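Long-range contacts in cellulose biosynthesis protein BcsG (Salmonella typhimurium LT2, PDB 5OLT), which is required for cellulose biosynthesis, its extramembrane domain being a zinc-binding member of the alkaline phosphatase family: residues 296-301 against 331-336; 303-308 against 339-344. All blocks are in the same frame, centred on the assembly; numbering follows the deposited sequence. Where two conformers were deposited one is given.

How the contacts relate
Along the chain the segments alternate: 296-301, 303-308, 331-336, then 339-344, so the two contacts interleave, each pairing the chain leaving strand 291-299, an inner strand of the mixed seven-stranded sheet, with the chain that follows helix 318-328. Contact 1 uses the end of strand 291-299, and contact 2 the loop from there to edge strand 310-312, facing helix 341-345. Their centres lie about 10 Å apart and they touch, Met301 of contact 1 packing on Trp341 and Val339 of contact 2. Together they tie the chain after helix 318-328 to the sheet near its 310-312 edge, buried in contact 1 and at the surface in contact 2; neither contains a zinc ligand.

Contact 1 of 2, residues 296-301 against 331-336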
ATOM      1  N   VAL A 296       3.630   6.892   5.909  1.00 10.24           N
ATOM      2  CA  VAL A 296       4.447   6.164   6.875  1.00  9.58           C
ATOM      3  C   VAL A 296       4.636   7.070   8.071  1.00 10.39           C
ATOM      4  O   VAL A 296       4.861   8.271   7.909  1.00 10.39           O
ATOM      5  CB  VAL A 296       5.825   5.798   6.272  1.00 11.37           C
ATOM      6  CG1 VAL A 296       6.669   4.988   7.260  1.00 13.39           C
ATOM      7  CG2 VAL A 296       5.657   5.003   4.967  1.00 12.58           C
ATOM      8  N   LYS A 297       4.523   6.490   9.252  0.70 10.32           N
ATOM      9  CA  LYS A 297       4.800   7.228  10.495  0.70 10.93           C
ATOM     10  C   LYS A 297       5.634   6.342  11.398  0.70 11.30           C
ATOM     11  O   LYS A 297       5.343   5.155  11.562  0.70 10.74           O
ATOM     12  CB  LYS A 297       3.494   7.587  11.224  0.70 12.68           C
ATOM     13  CG  LYS A 297       3.653   8.570  12.384  0.70 14.20           C
ATOM     14  CD  LYS A 297       2.293   9.094  12.851  0.70 14.50           C
ATOM     15  CE  LYS A 297       2.440   9.951  14.109  0.70 16.85           C
ATOM     16  NZ  LYS A 297       3.300  11.149  13.938  0.70 17.35           N
ATOM     17  N   PHE A 298       6.669   6.924  11.990  1.00 11.18           N
ATOM     18  CA  PHE A 298       7.485   6.206  12.987  1.00 12.11           C
ATOM     19  C   PHE A 298       7.171   6.700  14.396  1.00 13.25           C
ATOM     20  O   PHE A 298       7.003   7.921  14.622  1.00 18.01           O
ATOM     21  CB  PHE A 298       8.970   6.416  12.712  1.00 12.67           C
ATOM     22  CG  PHE A 298       9.435   5.872  11.380  1.00 11.89           C
ATOM     23  CD1 PHE A 298       9.893   4.544  11.274  1.00 14.12           C
ATOM     24  CD2 PHE A 298       9.444   6.685  10.239  1.00 13.33           C
ATOM     25  CE1 PHE A 298      10.338   4.052  10.042  1.00 13.71           C
ATOM     26  CE2 PHE A 298       9.868   6.194   9.018  1.00 13.90           C
ATOM     27  CZ  PHE A 298      10.339   4.873   8.922  1.00 13.34           C
ATOM     28  N   PHE A 299       7.040   5.768  15.319  1.00 11.10           N
ATOM     29  CA  PHE A 299       6.740   6.066  16.717  1.00 12.11           C
ATOM     30  C   PHE A 299       7.896   5.556  17.552  1.00 12.89           C
ATOM     31  O   PHE A 299       8.541   4.545  17.200  1.00 13.51           O
ATOM     32  CB  PHE A 299       5.471   5.354  17.168  1.00 12.58           C
ATOM     33  CG  PHE A 299       4.235   5.834  16.458  1.00 12.60           C
ATOM     34  CD1 PHE A 299       3.866   5.305  15.214  1.00 12.65           C
ATOM     35  CD2 PHE A 299       3.456   6.816  17.030  1.00 15.04           C
ATOM     36  CE1 PHE A 299       2.732   5.742  14.560  1.00 13.73           C
ATOM     37  CE2 PHE A 299       2.322   7.276  16.352  1.00 17.44           C
ATOM     38  CZ  PHE A 299       1.963   6.721  15.138  1.00 14.67           C
ATOM     39  N   GLY A 300       8.178   6.281  18.633  1.00 14.73           N
ATOM     40  CA  GLY A 300       9.163   5.847  19.607  1.00 15.92           C
ATOM     41  C   GLY A 300      10.590   6.165  19.215  1.00 14.52           C
ATOM     42  O   GLY A 300      11.527   5.596  19.802  1.00 18.59           O
ATOM     43  N   MET A 301      10.787   7.056  18.240  0.70 15.30           N
ATOM     44  CA  MET A 301      12.143   7.454  17.829  0.70 16.50           C
ATOM     45  C   MET A 301      12.772   8.400  18.849  0.70 15.79           C
ATOM     46  O   MET A 301      12.094   9.273  19.404  0.70 15.56           O
ATOM     47  CB  MET A 301      12.165   8.130  16.474  0.70 15.55           C
ATOM     48  CG  MET A 301      11.752   7.208  15.322  0.70 14.92           C
ATOM     49  SD  MET A 301      11.780   8.101  13.761  0.70 16.28           S
ATOM     50  CE  MET A 301      13.525   8.439  13.498  0.70 17.46           C
ATOM     51  N   GLY A 331      16.350  -1.446  12.867  1.00 13.47           N
ATOM     52  CA  GLY A 331      15.794  -0.673  13.985  1.00 13.90           C
ATOM     53  C   GLY A 331      16.644   0.509  14.422  1.00 14.27           C
ATOM     54  O   GLY A 331      16.256   1.208  15.365  1.00 13.90           O
ATOM     55  N   LYS A 332      17.785   0.736  13.776  1.00 14.41           N
ATOM     56  CA  LYS A 332      18.734   1.721  14.297  1.00 15.93           C
ATOM     57  C   LYS A 332      18.244   3.147  14.137  1.00 15.36           C
ATOM     58  O   LYS A 332      18.610   4.011  14.919  1.00 16.11           O
ATOM     59  CB  LYS A 332      20.119   1.501  13.703  1.00 16.77           C
ATOM     60  CG  LYS A 332      20.735   0.201  14.196  1.00 19.92           C
ATOM     61  CD  LYS A 332      22.119  -0.015  13.589  1.00 21.45           C
ATOM     62  CE  LYS A 332      22.703  -1.308  14.102  1.00 26.94           C
ATOM     63  NZ  LYS A 332      24.093  -1.436  13.583  1.00 33.48           N
ATOM     64  N   LEU A 333      17.375   3.393  13.160  1.00 17.13           N
ATOM     65  CA  LEU A 333      16.872   4.751  13.028  1.00 17.09           C
ATOM     66  C   LEU A 333      16.103   5.180  14.293  1.00 14.99           C
ATOM     67  O   LEU A 333      16.013   6.383  14.556  1.00 17.36           O
ATOM     68  CB  LEU A 333      16.120   4.990  11.713  1.00 22.33           C
ATOM     69  CG  LEU A 333      14.848   4.249  11.428  1.00 24.29           C
ATOM     70  CD1 LEU A 333      13.715   4.815  12.238  1.00 28.92           C
ATOM     71  CD2 LEU A 333      14.471   4.374   9.954  1.00 25.52           C
ATOM     72  N   PHE A 334      15.562   4.227  15.066  1.00 13.69           N
ATOM     73  CA  PHE A 334      14.804   4.553  16.275  1.00 14.26           C
ATOM     74  C   PHE A 334      15.658   5.055  17.433  1.00 15.65           C
ATOM     75  O   PHE A 334      15.132   5.667  18.343  1.00 18.41           O
ATOM     76  CB  PHE A 334      13.985   3.360  16.790  1.00 14.56           C
ATOM     77  CG  PHE A 334      12.869   2.937  15.882  1.00 13.52           C
ATOM     78  CD1 PHE A 334      11.631   3.584  15.963  1.00 13.73           C
ATOM     79  CD2 PHE A 334      13.036   1.886  14.944  1.00 14.70           C
ATOM     80  CE1 PHE A 334      10.574   3.193  15.143  1.00 13.22           C
ATOM     81  CE2 PHE A 334      11.972   1.494  14.112  1.00 15.38           C
ATOM     82  CZ  PHE A 334      10.740   2.166  14.213  1.00 13.75           C
ATOM     83  N   THR A 335      16.961   4.783  17.390  1.00 15.55           N
ATOM     84  CA  THR A 335      17.811   5.163  18.501  1.00 16.42           C
ATOM     85  C   THR A 335      18.887   6.169  18.117  1.00 16.68           C
ATOM     86  O   THR A 335      19.702   6.556  18.977  1.00 19.99           O
ATOM     87  CB  THR A 335      18.434   3.914  19.158  1.00 18.87           C
ATOM     88  OG1 THR A 335      19.092   3.163  18.143  1.00 22.53           O
ATOM     89  CG2 THR A 335      17.364   3.057  19.816  1.00 22.22           C
ATOM     90  N   GLU A 336      18.891   6.623  16.863  1.00 16.39           N
ATOM     91  CA  GLU A 336      19.846   7.650  16.411  1.00 16.80           C
ATOM     92  C   GLU A 336      19.560   8.988  17.085  1.00 17.47           C
ATOM     93  O   GLU A 336      18.403   9.407  17.172  1.00 19.21           O
ATOM     94  CB  GLU A 336      19.765   7.845  14.884  1.00 18.23           C
ATOM     95  CG  GLU A 336      20.437   6.748  14.044  1.00 19.91           C
ATOM     96  CD  GLU A 336      21.930   6.586  14.304  1.00 21.04           C
ATOM     97  OE1 GLU A 336      22.612   7.562  14.671  1.00 23.58           O
ATOM     98  OE2 GLU A 336      22.451   5.473  14.145  1.00 25.17           O
TER
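The rings of Phe298 and Phe334 meet in an offset edge-to-face pair, centroids 6.0 Å apart and planes at 71°, with the edge of Phe298 turned toward the face of Phe334. Phe334 CZ sits in the plane of the Phe298 ring, 3.9 Å from Phe298 CD1. Flat phenyl groups suit this buried site, filling it edge to face without polar atoms. Leu333 CD1 lies over the centre of one face of the Phe334 ring, while the edge of that ring receives Phe299 O, 3.2 Å from Phe334 CE1, and, within its own segment, Gly331 CA. Phe59 meets the same ring.

Leu333 has its CG wedged between the backbone N and the carbonyl carbon (chi1 64°), and from there its branched end, suited to serving both rings at once, leans toward the strand: CD1 touches Phe298 CD1 at 4.0 Å and CD2 approaches Phe298 CE1. Met301, in the conformer described, runs extended to its sulfur and then bends at chi3 (68°), which brings CE within 3.8 Å of Leu333 CD1. Nearer its root, Met301 CG rests 3.7 Å from Phe334 CD1. A flexible, unbranched thioether suits this place, since it can follow two unlike neighbours.

Gly300, with positive phi, turns the chain as strand 291-299 ends, and Met301 CA then makes a CH...O contact with Phe334 O at 3.5 Å. No hydrogen bond joins the two segments; Phe334 pairs by its backbone with Lys302 just beyond. Cohesion therefore depends on shape and buried apolar surface, with a weakly polar ring-edge contact at Phe299 O.

Contact 2 of 2, residues 303-308 against 339-344; sequences APHEGA and VNWNKL. With CIT (citric acid), chain C.
His305 points the edge of its imidazole at the face of Trp341, the planes inclined at 66° and the His305 ring centroid 4.9 Å from that of the five-membered indole ring. The root of the same side chain covers the other half: His305 CB stands 3.7 Å from the centroid of the six-membered ring of Trp341 and 19° off its normal, a CH-pi contact. The backbone aims CB at the indole, and chi1 (-176°, CG anti to the backbone N) then swings the imidazole over the pyrrole half. Val339 CG1 lies against the opposite face, over the pyrrole half, across the indole from the imidazole; so wide a ring takes packing on both faces. Asp89 and Ile310 also touch both His305 and Trp341.

Trp341 opens helix 341-345, and Asn340 is its N-cap: Asn340 OD1 accepts from Lys343 N at 3.0 Å, with the donor above the carbonyl plane. Asparagine's short amide can reach back to an N-H that the first turn leaves without a backbone acceptor, closing that turn, while the side chain of Trp341 packs on the loop between strands 291-299 and 310-312.

Polar links between the two segments are made by water. Water 1 accepts from Val339 N and, at 3.1 Å, from Trp341 NE1; its approach to Ala303 O is unusually short and doubtful in detail. Water 2 donates to Pro304 O and receives a weaker bond from the same indole nitrogen. Histidine can pack on the indole and still donate from NE2, here to O5 of a citrate, probably from the crystallisation liquor, in a very short hydrogen bond of uncertain length.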
ATOM      1  N   ALA A 303      14.732  10.663  18.018  1.00 20.74           N
ATOM      2  CA  ALA A 303      14.721  11.913  17.258  1.00 22.44           C
ATOM      3  C   ALA A 303      13.580  11.893  16.232  1.00 21.02           C
ATOM      4  O   ALA A 303      13.800  11.736  15.054  1.00 20.57           O
ATOM      5  CB  ALA A 303      16.077  12.158  16.610  1.00 24.84           C
ATOM      6  N   PRO A 304      12.348  12.081  16.715  1.00 20.00           N
ATOM      7  CA  PRO A 304      11.201  12.044  15.778  1.00 18.56           C
ATOM      8  C   PRO A 304      11.213  13.129  14.700  1.00 19.22           C
ATOM      9  O   PRO A 304      11.786  14.204  14.897  1.00 21.08           O
ATOM     10  CB  PRO A 304       9.998  12.247  16.689  1.00 19.70           C
ATOM     11  CG  PRO A 304      10.559  12.850  17.942  1.00 25.87           C
ATOM     12  CD  PRO A 304      11.916  12.256  18.106  1.00 22.69           C
ATOM     13  N   HIS A 305      10.563  12.870  13.572  1.00 16.01           N
ATOM     14  CA  HIS A 305      10.427  13.881  12.519  1.00 16.59           C
ATOM     15  C   HIS A 305       9.527  15.001  13.066  1.00 19.19           C
ATOM     16  O   HIS A 305       8.545  14.746  13.772  1.00 21.52           O
ATOM     17  CB  HIS A 305       9.816  13.292  11.237  1.00 17.43           C
ATOM     18  CG  HIS A 305       9.749  14.276  10.116  1.00 17.73           C
ATOM     19  ND1 HIS A 305       8.563  14.851   9.697  1.00 18.84           N
ATOM     20  CD2 HIS A 305      10.729  14.853   9.376  1.00 18.31           C
ATOM     21  CE1 HIS A 305       8.818  15.721   8.733  1.00 18.90           C
ATOM     22  NE2 HIS A 305      10.130  15.758   8.534  1.00 18.41           N
ATOM     23  N   GLU A 306       9.922  16.237  12.773  1.00 19.53           N
ATOM     24  CA  GLU A 306       9.141  17.416  13.190  1.00 18.04           C
ATOM     25  C   GLU A 306       8.540  18.107  11.988  1.00 17.76           C
ATOM     26  O   GLU A 306       9.129  18.124  10.895  1.00 19.72           O
ATOM     27  CB  GLU A 306      10.024  18.407  13.941  1.00 23.85           C
ATOM     28  CG  GLU A 306      10.526  17.860  15.260  1.00 27.94           C
ATOM     29  CD  GLU A 306      11.395  18.841  16.048  1.00 36.84           C
ATOM     30  OE1 GLU A 306      11.704  19.954  15.558  1.00 42.41           O
ATOM     31  OE2 GLU A 306      11.773  18.484  17.178  1.00 47.08           O
ATOM     32  N   GLY A 307       7.367  18.689  12.189  1.00 18.35           N
ATOM     33  CA  GLY A 307       6.702  19.450  11.138  1.00 17.96           C
ATOM     34  C   GLY A 307       5.856  18.573  10.234  1.00 16.02           C
ATOM     35  O   GLY A 307       5.531  17.441  10.571  1.00 18.32           O
ATOM     36  N   ALA A 308       5.486  19.146   9.090  1.00 16.92           N
ATOM     37  CA  ALA A 308       4.616  18.530   8.141  1.00 16.69           C
ATOM     38  C   ALA A 308       5.280  17.307   7.522  1.00 14.74           C
ATOM     39  O   ALA A 308       6.494  17.212   7.468  1.00 15.75           O
ATOM     40  CB  ALA A 308       4.228  19.533   7.052  1.00 20.59           C
ATOM     41  N   VAL A 339      18.489  11.946  12.888  1.00 15.45           N
ATOM     42  CA  VAL A 339      18.178  11.199  11.648  1.00 13.99           C
ATOM     43  C   VAL A 339      18.287  12.057  10.433  1.00 13.10           C
ATOM     44  O   VAL A 339      17.813  13.201  10.419  1.00 13.11           O
ATOM     45  CB  VAL A 339      16.770  10.554  11.750  1.00 14.99           C
ATOM     46  CG1 VAL A 339      16.274   9.980  10.413  1.00 15.85           C
ATOM     47  CG2 VAL A 339      16.855   9.448  12.794  1.00 17.23           C
ATOM     48  N   ASN A 340      18.926  11.528   9.393  1.00 13.59           N
ATOM     49  CA  ASN A 340      19.008  12.223   8.118  1.00 12.66           C
ATOM     50  C   ASN A 340      17.749  11.884   7.306  1.00 12.86           C
ATOM     51  O   ASN A 340      17.737  10.919   6.531  1.00 13.33           O
ATOM     52  CB  ASN A 340      20.275  11.782   7.356  1.00 14.44           C
ATOM     53  CG  ASN A 340      20.489  12.557   6.074  1.00 14.83           C
ATOM     54  OD1 ASN A 340      19.604  13.238   5.568  1.00 16.01           O
ATOM     55  ND2 ASN A 340      21.711  12.456   5.533  1.00 19.27           N
ATOM     56  N   TRP A 341      16.705  12.671   7.523  1.00 12.48           N
ATOM     57  CA  TRP A 341      15.392  12.422   6.892  1.00 11.77           C
ATOM     58  C   TRP A 341      15.436  12.571   5.393  1.00 13.43           C
ATOM     59  O   TRP A 341      14.698  11.882   4.680  1.00 14.25           O
ATOM     60  CB  TRP A 341      14.315  13.330   7.487  1.00 12.18           C
ATOM     61  CG  TRP A 341      13.967  12.908   8.865  1.00 12.27           C
ATOM     62  CD1 TRP A 341      14.467  13.430  10.052  1.00 13.03           C
ATOM     63  CD2 TRP A 341      13.097  11.851   9.241  1.00 13.23           C
ATOM     64  NE1 TRP A 341      13.939  12.770  11.114  1.00 13.38           N
ATOM     65  CE2 TRP A 341      13.093  11.792  10.662  1.00 12.80           C
ATOM     66  CE3 TRP A 341      12.287  10.956   8.517  1.00 14.79           C
ATOM     67  CZ2 TRP A 341      12.320  10.875  11.381  1.00 14.35           C
ATOM     68  CZ3 TRP A 341      11.511  10.029   9.252  1.00 16.20           C
ATOM     69  CH2 TRP A 341      11.547  10.004  10.666  1.00 16.24           C
ATOM     70  N   ASN A 342      16.283  13.463   4.893  0.70 14.57           N
ATOM     71  CA  ASN A 342      16.487  13.544   3.447  0.70 15.14           C
ATOM     72  C   ASN A 342      16.986  12.281   2.854  0.70 14.68           C
ATOM     73  O   ASN A 342      16.391  11.759   1.924  0.70 14.75           O
ATOM     74  CB  ASN A 342      17.455  14.662   3.128  0.70 15.71           C
ATOM     75  CG  ASN A 342      16.878  15.968   3.468  0.70 15.95           C
ATOM     76  OD1 ASN A 342      17.127  16.492   4.550  0.70 17.93           O
ATOM     77  ND2 ASN A 342      16.057  16.492   2.582  0.70 17.23           N
ATOM     78  N   LYS A 343      18.056  11.749   3.407  1.00 14.78           N
ATOM     79  CA  LYS A 343      18.630  10.508   2.896  1.00 15.94           C
ATOM     80  C   LYS A 343      17.617   9.370   3.014  1.00 14.26           C
ATOM     81  O   LYS A 343      17.456   8.596   2.065  1.00 13.80           O
ATOM     82  CB  LYS A 343      19.905  10.165   3.668  1.00 17.83           C
ATOM     83  CG  LYS A 343      20.646   8.953   3.141  1.00 18.82           C
ATOM     84  CD  LYS A 343      21.911   8.772   3.939  1.00 21.34           C
ATOM     85  CE  LYS A 343      22.743   7.640   3.395  1.00 23.50           C
ATOM     86  NZ  LYS A 343      23.923   7.453   4.299  1.00 27.10           N
ATOM     87  N   LEU A 344      16.920   9.294   4.148  1.00 13.79           N
ATOM     88  CA  LEU A 344      15.939   8.221   4.364  1.00 12.86           C
ATOM     89  C   LEU A 344      14.823   8.236   3.316  1.00 12.01           C
ATOM     90  O   LEU A 344      14.323   7.167   2.969  1.00 13.29           O
ATOM     91  CB  LEU A 344      15.344   8.324   5.765  1.00 13.23           C
ATOM     92  CG  LEU A 344      14.292   7.266   6.164  1.00 13.33           C
ATOM     93  CD1 LEU A 344      14.890   5.861   6.124  1.00 15.59           C
ATOM     94  CD2 LEU A 344      13.809   7.580   7.570  1.00 15.19           C
TER
HETATM   95  C1  CIT C 602      13.256  17.346   4.067  0.50 26.77           C
HETATM   96  O1  CIT C 602      14.110  18.136   3.609  0.50 26.12           O
HETATM   97  O2  CIT C 602      12.251  16.981   3.424  0.50 30.77           O
HETATM   98  C2  CIT C 602      13.431  16.783   5.454  0.50 26.23           C
HETATM   99  C3  CIT C 602      13.425  17.921   6.469  0.50 28.96           C
HETATM  100  O7  CIT C 602      14.125  19.050   5.936  0.50 30.62           O
HETATM  101  C4  CIT C 602      14.111  17.424   7.734  0.50 31.35           C
HETATM  102  C5  CIT C 602      13.789  18.327   8.894  0.50 35.03           C
HETATM  103  O3  CIT C 602      14.730  18.947   9.454  0.50 36.68           O
HETATM  104  O4  CIT C 602      12.591  18.405   9.245  0.50 39.11           O
HETATM  105  C6  CIT C 602      12.025  18.397   6.780  0.50 29.13           C
HETATM  106  O5  CIT C 602      11.134  17.565   7.093  0.50 25.69           O
HETATM  107  O6  CIT C 602      11.821  19.635   6.703  0.50 29.95           O
HETATM  108  O   HOH W   1      15.586  12.909  13.722  0.50 20.48           O
HETATM  109  O   HOH W   2      14.145  15.018  13.213  1.00 35.84           O